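Long-range contacts in glyoxalase III (glutathione-independent) (Candida albicans, PDB 4LRU), which converts methylglyoxal to D-lactate in a single step that needs no glutathione, detoxifying the methylglyoxal that the cell's own metabolism makes: residues G133-C139 / R215-N221; G160-T164 / F209-D213. One frame throughout, in Å; residues are numbered along the deposited sequence. Where two conformers were deposited one is given.

Contact 1: G133-C139 / R215-N221; sequences GVVSAVC and RIVTGVN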
ATOM      1  N   GLY A 133      12.777   0.624 -11.211  1.00 20.08           N
ATOM      2  CA  GLY A 133      11.806  -0.231 -10.562  1.00 20.33           C
ATOM      3  C   GLY A 133      10.366   0.257 -10.636  1.00 20.11           C
ATOM      4  O   GLY A 133      10.068   1.276 -11.267  1.00 21.29           O
ATOM      5  N   VAL A 134       9.472  -0.478  -9.985  1.00 19.49           N
ATOM      6  CA  VAL A 134       8.051  -0.159  -9.997  1.00 17.82           C
ATOM      7  C   VAL A 134       7.632   0.240  -8.585  1.00 18.96           C
ATOM      8  O   VAL A 134       7.955  -0.447  -7.603  1.00 17.51           O
ATOM      9  CB  VAL A 134       7.213  -1.341 -10.536  1.00 18.39           C
ATOM     10  CG1 VAL A 134       5.737  -1.168 -10.203  1.00 18.84           C
ATOM     11  CG2 VAL A 134       7.410  -1.469 -12.036  1.00 23.46           C
ATOM     12  N   VAL A 135       6.904   1.351  -8.498  0.50 18.88           N
ATOM     13  CA  VAL A 135       6.353   1.835  -7.239  0.50 19.10           C
ATOM     14  C   VAL A 135       4.829   1.766  -7.321  0.50 18.34           C
ATOM     15  O   VAL A 135       4.224   2.184  -8.316  0.50 20.00           O
ATOM     16  CB  VAL A 135       6.792   3.285  -6.954  0.50 19.37           C
ATOM     17  CG1 VAL A 135       6.130   3.808  -5.685  0.50 18.93           C
ATOM     18  CG2 VAL A 135       8.304   3.369  -6.843  0.50 20.66           C
ATOM     19  N   SER A 136       4.220   1.230  -6.272  1.00 16.60           N
ATOM     20  CA  SER A 136       2.830   0.806  -6.311  1.00 17.14           C
ATOM     21  C   SER A 136       2.203   0.927  -4.934  1.00 17.76           C
ATOM     22  O   SER A 136       2.891   0.936  -3.913  1.00 17.29           O
ATOM     23  CB  SER A 136       2.726  -0.618  -6.824  1.00 18.34           C
ATOM     24  OG  SER A 136       3.369  -1.513  -5.940  1.00 18.68           O
ATOM     25  N   ALA A 137       0.883   1.021  -4.913  1.00 18.26           N
ATOM     26  CA  ALA A 137       0.135   1.019  -3.674  1.00 18.93           C
ATOM     27  C   ALA A 137      -1.323   0.706  -3.954  1.00 17.86           C
ATOM     28  O   ALA A 137      -1.835   0.937  -5.053  1.00 17.94           O
ATOM     29  CB  ALA A 137       0.262   2.369  -2.988  1.00 19.55           C
ATOM     30  N   VAL A 138      -1.991   0.212  -2.927  1.00 17.41           N
ATOM     31  CA  VAL A 138      -3.423  -0.066  -3.015  1.00 18.46           C
ATOM     32  C   VAL A 138      -4.195   0.707  -1.947  1.00 22.88           C
ATOM     33  O   VAL A 138      -3.690   0.964  -0.861  1.00 21.38           O
ATOM     34  CB  VAL A 138      -3.699  -1.577  -2.930  1.00 20.45           C
ATOM     35  CG1 VAL A 138      -3.324  -2.147  -1.567  1.00 21.35           C
ATOM     36  CG2 VAL A 138      -5.160  -1.882  -3.249  1.00 21.59           C
ATOM     37  N   CYS A 139      -5.429   1.085  -2.287  1.00 22.42           N
ATOM     38  CA  CYS A 139      -6.403   1.593  -1.308  1.00 22.33           C
ATOM     39  C   CYS A 139      -6.005   2.987  -0.806  1.00 19.92           C
ATOM     40  O   CYS A 139      -5.971   3.912  -1.600  1.00 18.38           O
ATOM     41  CB  CYS A 139      -6.575   0.593  -0.174  1.00 21.07           C
ATOM     42  SG  CYS A 139      -8.001   0.911   0.883  1.00 33.20           S
ATOM     43  N   ARG A 215       5.651   2.959 -14.715  1.00 20.80           N
ATOM     44  CA  ARG A 215       6.112   2.141 -13.590  1.00 19.73           C
ATOM     45  C   ARG A 215       5.458   2.560 -12.268  1.00 20.17           C
ATOM     46  O   ARG A 215       5.956   2.277 -11.175  1.00 20.31           O
ATOM     47  CB  ARG A 215       7.648   2.188 -13.513  1.00 20.11           C
ATOM     48  CG  ARG A 215       8.321   1.425 -14.660  1.00 22.26           C
ATOM     49  CD  ARG A 215       9.814   1.682 -14.753  1.00 22.72           C
ATOM     50  NE  ARG A 215      10.103   3.081 -15.036  1.00 24.12           N
ATOM     51  CZ  ARG A 215      10.581   3.944 -14.150  1.00 23.10           C
ATOM     52  NH1 ARG A 215      10.877   3.544 -12.918  1.00 22.11           N
ATOM     53  NH2 ARG A 215      10.764   5.211 -14.491  1.00 26.01           N
ATOM     54  N   ILE A 216       4.308   3.213 -12.379  1.00 19.23           N
ATOM     55  CA  ILE A 216       3.465   3.489 -11.217  1.00 19.50           C
ATOM     56  C   ILE A 216       2.172   2.704 -11.372  1.00 19.64           C
ATOM     57  O   ILE A 216       1.478   2.834 -12.378  1.00 20.28           O
ATOM     58  CB  ILE A 216       3.132   4.977 -11.124  1.00 20.52           C
ATOM     59  CG1 ILE A 216       4.430   5.783 -11.058  1.00 23.98           C
ATOM     60  CG2 ILE A 216       2.252   5.244  -9.914  1.00 20.01           C
ATOM     61  CD1 ILE A 216       4.235   7.275 -11.138  1.00 28.99           C
ATOM     62  N   VAL A 217       1.869   1.880 -10.377  1.00 19.36           N
ATOM     63  CA  VAL A 217       0.683   1.026 -10.421  1.00 18.58           C
ATOM     64  C   VAL A 217      -0.108   1.205  -9.134  1.00 19.16           C
ATOM     65  O   VAL A 217       0.423   1.058  -8.028  1.00 19.59           O
ATOM     66  CB  VAL A 217       1.055  -0.456 -10.598  1.00 18.32           C
ATOM     67  CG1 VAL A 217      -0.190  -1.316 -10.658  1.00 21.10           C
ATOM     68  CG2 VAL A 217       1.902  -0.642 -11.839  1.00 20.33           C
ATOM     69  N   THR A 218      -1.379   1.555  -9.267  1.00 18.00           N
ATOM     70  CA  THR A 218      -2.214   1.720  -8.089  1.00 17.46           C
ATOM     71  C   THR A 218      -3.524   0.961  -8.228  1.00 17.60           C
ATOM     72  O   THR A 218      -3.988   0.709  -9.339  1.00 18.31           O
ATOM     73  CB  THR A 218      -2.512   3.210  -7.836  1.00 16.48           C
ATOM     74  OG1 THR A 218      -2.949   3.839  -9.048  1.00 19.38           O
ATOM     75  CG2 THR A 218      -1.257   3.931  -7.344  1.00 18.78           C
ATOM     76  N   GLY A 219      -4.119   0.615  -7.083  1.00 18.18           N
ATOM     77  CA  GLY A 219      -5.427  -0.041  -7.033  1.00 17.35           C
ATOM     78  C   GLY A 219      -6.339   0.562  -5.986  1.00 18.27           C
ATOM     79  O   GLY A 219      -5.893   1.274  -5.086  1.00 17.56           O
ATOM     80  N   VAL A 220      -7.627   0.256  -6.073  1.00 16.88           N
ATOM     81  CA  VAL A 220      -8.630   1.053  -5.360  1.00 17.70           C
ATOM     82  C   VAL A 220      -8.814   0.671  -3.879  1.00 19.00           C
ATOM     83  O   VAL A 220      -9.079   1.532  -3.027  1.00 19.72           O
ATOM     84  CB  VAL A 220      -9.982   0.964  -6.070  1.00 17.73           C
ATOM     85  CG1 VAL A 220     -11.041   1.755  -5.313  1.00 18.87           C
ATOM     86  CG2 VAL A 220      -9.844   1.485  -7.490  1.00 19.15           C
ATOM     87  N   ASN A 221      -8.730  -0.618  -3.580  1.00 17.89           N
ATOM     88  CA  ASN A 221      -9.419  -1.195  -2.424  1.00 18.16           C
ATOM     89  C   ASN A 221      -8.936  -2.613  -2.125  1.00 20.16           C
ATOM     90  O   ASN A 221      -8.116  -3.166  -2.855  1.00 18.43           O
ATOM     91  CB  ASN A 221     -10.938  -1.196  -2.668  1.00 18.90           C
ATOM     92  CG  ASN A 221     -11.317  -1.836  -4.000  1.00 18.83           C
ATOM     93  OD1 ASN A 221     -10.620  -2.735  -4.478  1.00 18.67           O
ATOM     94  ND2 ASN A 221     -12.369  -1.340  -4.633  1.00 19.26           N
TER

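Contact 2: G160-T164 / F209-D213; sequences GKKIT and FTVTD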
ATOM      1  N   GLY A 160       1.614  14.796 -13.006  1.00 23.36           N
ATOM      2  CA  GLY A 160       1.350  14.481 -14.410  1.00 23.90           C
ATOM      3  C   GLY A 160       1.078  13.004 -14.678  1.00 24.48           C
ATOM      4  O   GLY A 160       0.965  12.604 -15.849  1.00 26.79           O
ATOM      5  N   LYS A 161       0.953  12.216 -13.609  1.00 23.32           N
ATOM      6  CA  LYS A 161       0.698  10.776 -13.687  1.00 22.55           C
ATOM      7  C   LYS A 161      -0.750  10.489 -13.315  1.00 23.93           C
ATOM      8  O   LYS A 161      -1.406  11.283 -12.631  1.00 23.84           O
ATOM      9  CB  LYS A 161       1.608  10.000 -12.732  1.00 22.40           C
ATOM     10  CG  LYS A 161       3.094  10.231 -12.954  1.00 24.76           C
ATOM     11  CD  LYS A 161       3.575   9.725 -14.301  1.00 28.73           C
ATOM     12  CE  LYS A 161       5.097   9.576 -14.281  1.00 35.89           C
ATOM     13  NZ  LYS A 161       5.706   9.761 -15.623  1.00 39.74           N
ATOM     14  N   LYS A 162      -1.239   9.343 -13.762  1.00 22.15           N
ATOM     15  CA  LYS A 162      -2.570   8.863 -13.408  1.00 20.83           C
ATOM     16  C   LYS A 162      -2.459   7.847 -12.286  1.00 20.67           C
ATOM     17  O   LYS A 162      -1.637   6.934 -12.348  1.00 21.23           O
ATOM     18  CB  LYS A 162      -3.238   8.217 -14.627  1.00 24.50           C
ATOM     19  CG  LYS A 162      -3.529   9.197 -15.746  1.00 28.80           C
ATOM     20  CD  LYS A 162      -4.226   8.503 -16.910  1.00 33.61           C
ATOM     21  CE  LYS A 162      -3.996   9.211 -18.237  1.00 43.63           C
ATOM     22  NZ  LYS A 162      -3.932  10.691 -18.105  1.00 47.63           N
ATOM     23  N   ILE A 163      -3.281   8.029 -11.256  1.00 18.84           N
ATOM     24  CA  ILE A 163      -3.391   7.079 -10.175  1.00 18.70           C
ATOM     25  C   ILE A 163      -4.846   6.843  -9.814  1.00 20.19           C
ATOM     26  O   ILE A 163      -5.733   7.616 -10.184  1.00 20.25           O
ATOM     27  CB  ILE A 163      -2.658   7.542  -8.909  1.00 19.61           C
ATOM     28  CG1 ILE A 163      -3.314   8.788  -8.314  1.00 19.94           C
ATOM     29  CG2 ILE A 163      -1.177   7.722  -9.179  1.00 20.36           C
ATOM     30  CD1 ILE A 163      -2.916   9.023  -6.877  1.00 19.31           C
ATOM     31  N   THR A 164      -5.082   5.742  -9.125  1.00 18.18           N
ATOM     32  CA  THR A 164      -6.343   5.545  -8.438  1.00 19.41           C
ATOM     33  C   THR A 164      -6.074   5.173  -6.986  1.00 19.75           C
ATOM     34  O   THR A 164      -4.927   5.197  -6.528  1.00 19.12           O
ATOM     35  CB  THR A 164      -7.206   4.485  -9.147  1.00 20.82           C
ATOM     36  OG1 THR A 164      -8.550   4.554  -8.652  1.00 20.79           O
ATOM     37  CG2 THR A 164      -6.650   3.096  -8.945  1.00 20.98           C
ATOM     38  N   PHE A 209     -10.094  -2.806  -9.593  1.00 20.15           N
ATOM     39  CA  PHE A 209      -9.653  -1.805 -10.559  1.00 20.24           C
ATOM     40  C   PHE A 209      -8.266  -1.306 -10.208  1.00 18.00           C
ATOM     41  O   PHE A 209      -7.987  -1.002  -9.051  1.00 18.93           O
ATOM     42  CB  PHE A 209     -10.633  -0.628 -10.596  1.00 20.11           C
ATOM     43  CG  PHE A 209     -10.285   0.432 -11.611  1.00 21.40           C
ATOM     44  CD1 PHE A 209     -10.360   0.166 -12.971  1.00 24.18           C
ATOM     45  CD2 PHE A 209      -9.874   1.690 -11.199  1.00 21.48           C
ATOM     46  CE1 PHE A 209     -10.027   1.141 -13.898  1.00 24.27           C
ATOM     47  CE2 PHE A 209      -9.560   2.669 -12.121  1.00 23.10           C
ATOM     48  CZ  PHE A 209      -9.618   2.393 -13.467  1.00 21.49           C
ATOM     49  N   THR A 210      -7.423  -1.239 -11.236  1.00 19.15           N
ATOM     50  CA  THR A 210      -6.097  -0.672 -11.135  1.00 19.27           C
ATOM     51  C   THR A 210      -5.813   0.308 -12.268  1.00 19.67           C
ATOM     52  O   THR A 210      -6.473   0.294 -13.320  1.00 22.10           O
ATOM     53  CB  THR A 210      -5.007  -1.752 -11.191  1.00 20.10           C
ATOM     54  OG1 THR A 210      -5.012  -2.363 -12.495  1.00 20.61           O
ATOM     55  CG2 THR A 210      -5.207  -2.780 -10.109  1.00 20.01           C
ATOM     56  N   VAL A 211      -4.806   1.142 -12.029  1.00 20.20           N
ATOM     57  CA  VAL A 211      -4.296   2.066 -13.033  1.00 18.94           C
ATOM     58  C   VAL A 211      -2.797   1.889 -13.119  1.00 19.11           C
ATOM     59  O   VAL A 211      -2.112   1.875 -12.088  1.00 19.99           O
ATOM     60  CB  VAL A 211      -4.627   3.518 -12.666  1.00 21.23           C
ATOM     61  CG1 VAL A 211      -3.900   4.485 -13.588  1.00 22.60           C
ATOM     62  CG2 VAL A 211      -6.135   3.747 -12.717  1.00 22.54           C
ATOM     63  N   THR A 212      -2.289   1.726 -14.343  1.00 17.84           N
ATOM     64  CA  THR A 212      -0.853   1.670 -14.592  1.00 19.66           C
ATOM     65  C   THR A 212      -0.473   2.900 -15.392  1.00 21.74           C
ATOM     66  O   THR A 212      -1.075   3.178 -16.459  1.00 23.08           O
ATOM     67  CB  THR A 212      -0.480   0.396 -15.385  1.00 20.10           C
ATOM     68  OG1 THR A 212      -0.753  -0.766 -14.588  1.00 21.88           O
ATOM     69  CG2 THR A 212       0.986   0.422 -15.762  1.00 22.15           C
ATOM     70  N   ASP A 213       0.501   3.647 -14.878  1.00 20.05           N
ATOM     71  CA  ASP A 213       1.100   4.735 -15.624  1.00 20.43           C
ATOM     72  C   ASP A 213       2.596   4.490 -15.631  1.00 22.39           C
ATOM     73  O   ASP A 213       3.305   4.844 -14.682  1.00 21.79           O
ATOM     74  CB  ASP A 213       0.746   6.098 -15.013  1.00 21.82           C
ATOM     75  CG  ASP A 213       1.098   7.244 -15.928  1.00 25.49           C
ATOM     76  OD1 ASP A 213       1.985   7.035 -16.792  1.00 28.01           O
ATOM     77  OD2 ASP A 213       0.460   8.315 -15.828  1.00 25.54           O
TER
HETATM   78  O   HOH W   1       0.120  10.106 -17.580  1.00 47.17           O
HETATM   79  O   HOH W   2       4.706   7.208 -16.137  1.00 33.31           O
HETATM   80  O   HOH W   3      -1.172   4.496 -11.000  1.00 20.97           O

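Contact 1: G133-C139 / R215-N221
In the central sheet of this DJ-1 superfamily enzyme, strands 134-138 and 216-219 run side by side as a parallel pair, and the first leads straight into Cys139, inferred to be an active-site residue. Backbone bonds alternate across the pair: Val135 N to Arg215 O, Val217 N to Val135 O, Ala137 N to Val217 O and Gly219 N to Ala137 O. The series closes with Cys139 N, 2.8 Å from Gly219 O, a nearly straight bond (165° at the hydrogen) although the N sits above the carbonyl plane. This bond ties the cysteine's backbone to the sheet just where its phi turns positive (71°), the strained turn after a strand called the nucleophile elbow in this superfamily. Gly219, having no side chain, leaves room on its face for Val138 CG2, which stands anti to its own backbone N and comes within 3.2 Å of Asn221 O. At the other end Arg215 bends at chi3 (-63°), bringing NH1 back to 2.9 Å from Gly133 O, which lies at the edge of the guanidinium; the same NH1 also bonds Tyr129 O. Valines, whose branched side chains suit extended backbone, meet on one face, Val134 CG1 lying 4.2 Å from Val217 CG2. Helix 225-236 packs on that face through Val232, helix 119-130 covers Val135 and Ile216 on the other, and strand 102-105 flanks 134-138 in the sheet.

Contact 2: G160-T164 / F209-D213
Asp213 reaches across to the backbone of Lys162, its OD2 accepting the amide N at 2.9 Å in a bond of 160° at the hydrogen. The anti lone pair of OD2 is used, and CG anti to the backbone N (chi1 -167°) carries the carboxylate out to this amide. An aspartate suits the place because its two oxygens can serve different partners, OD2 the amide and OD1 a water. Asp213 OD1 accepts a hydrogen bond from this water, which in turn accepts one from Lys161 NZ, 2.8 Å away. Lys161 NZ stays 4.8 Å from Asp213 OD1, so the opposite charges meet through water, while Lys161 CD lies 3.7 Å from Asp213 OD2. A second water links OD2 to Gly160 O.

Farther along, Val211 packs against 160-164 with both branches: CG1 lies 3.6 Å from Lys162 O, and CG2 packs 3.8 Å from Thr164 CB. Strand 210-213 is one of the two edge strands of the central mixed sheet, whereas strand 162-163, in the segment that runs roughly antiparallel to it, pairs with strand 198-199 in a separate small parallel sheet; side chains and water, rather than a backbone ladder, thus join the two. Thr164 suits the boundary, its methyl facing Val211 while OG1 approaches the edge of the Phe209 ring, 4.1 Å from CD2, and bonds Ile200 O. Pro202 and Val220 pack against both Thr164 and Phe209. On the strand's other side, Thr210 OG1 is held by Asp231 and Lys227 of helix 225-236.

In the fold
The two contacts lie with their centres about 8 Å apart, and both reach the central sheet, where strands 216-219 and 210-213 are neighbours. Along the chain, 133-139 comes first, then 160-164, 209-213 and 215-221, so contact 2 falls within the stretch that contact 1 brackets. Strands 210-213 and 216-219 follow each other directly and pair antiparallel, with Val211 N 2.8 Å from Thr218 O, probably a hydrogen bond. Thr218 OG1 is likewise 2.9 Å from Thr164 N, joining both contacts at one residue. The order therefore runs from the strand leading to Cys139, buried near the centre of the chain, out through the sheet's last strands to the small outer sheet containing 162-163.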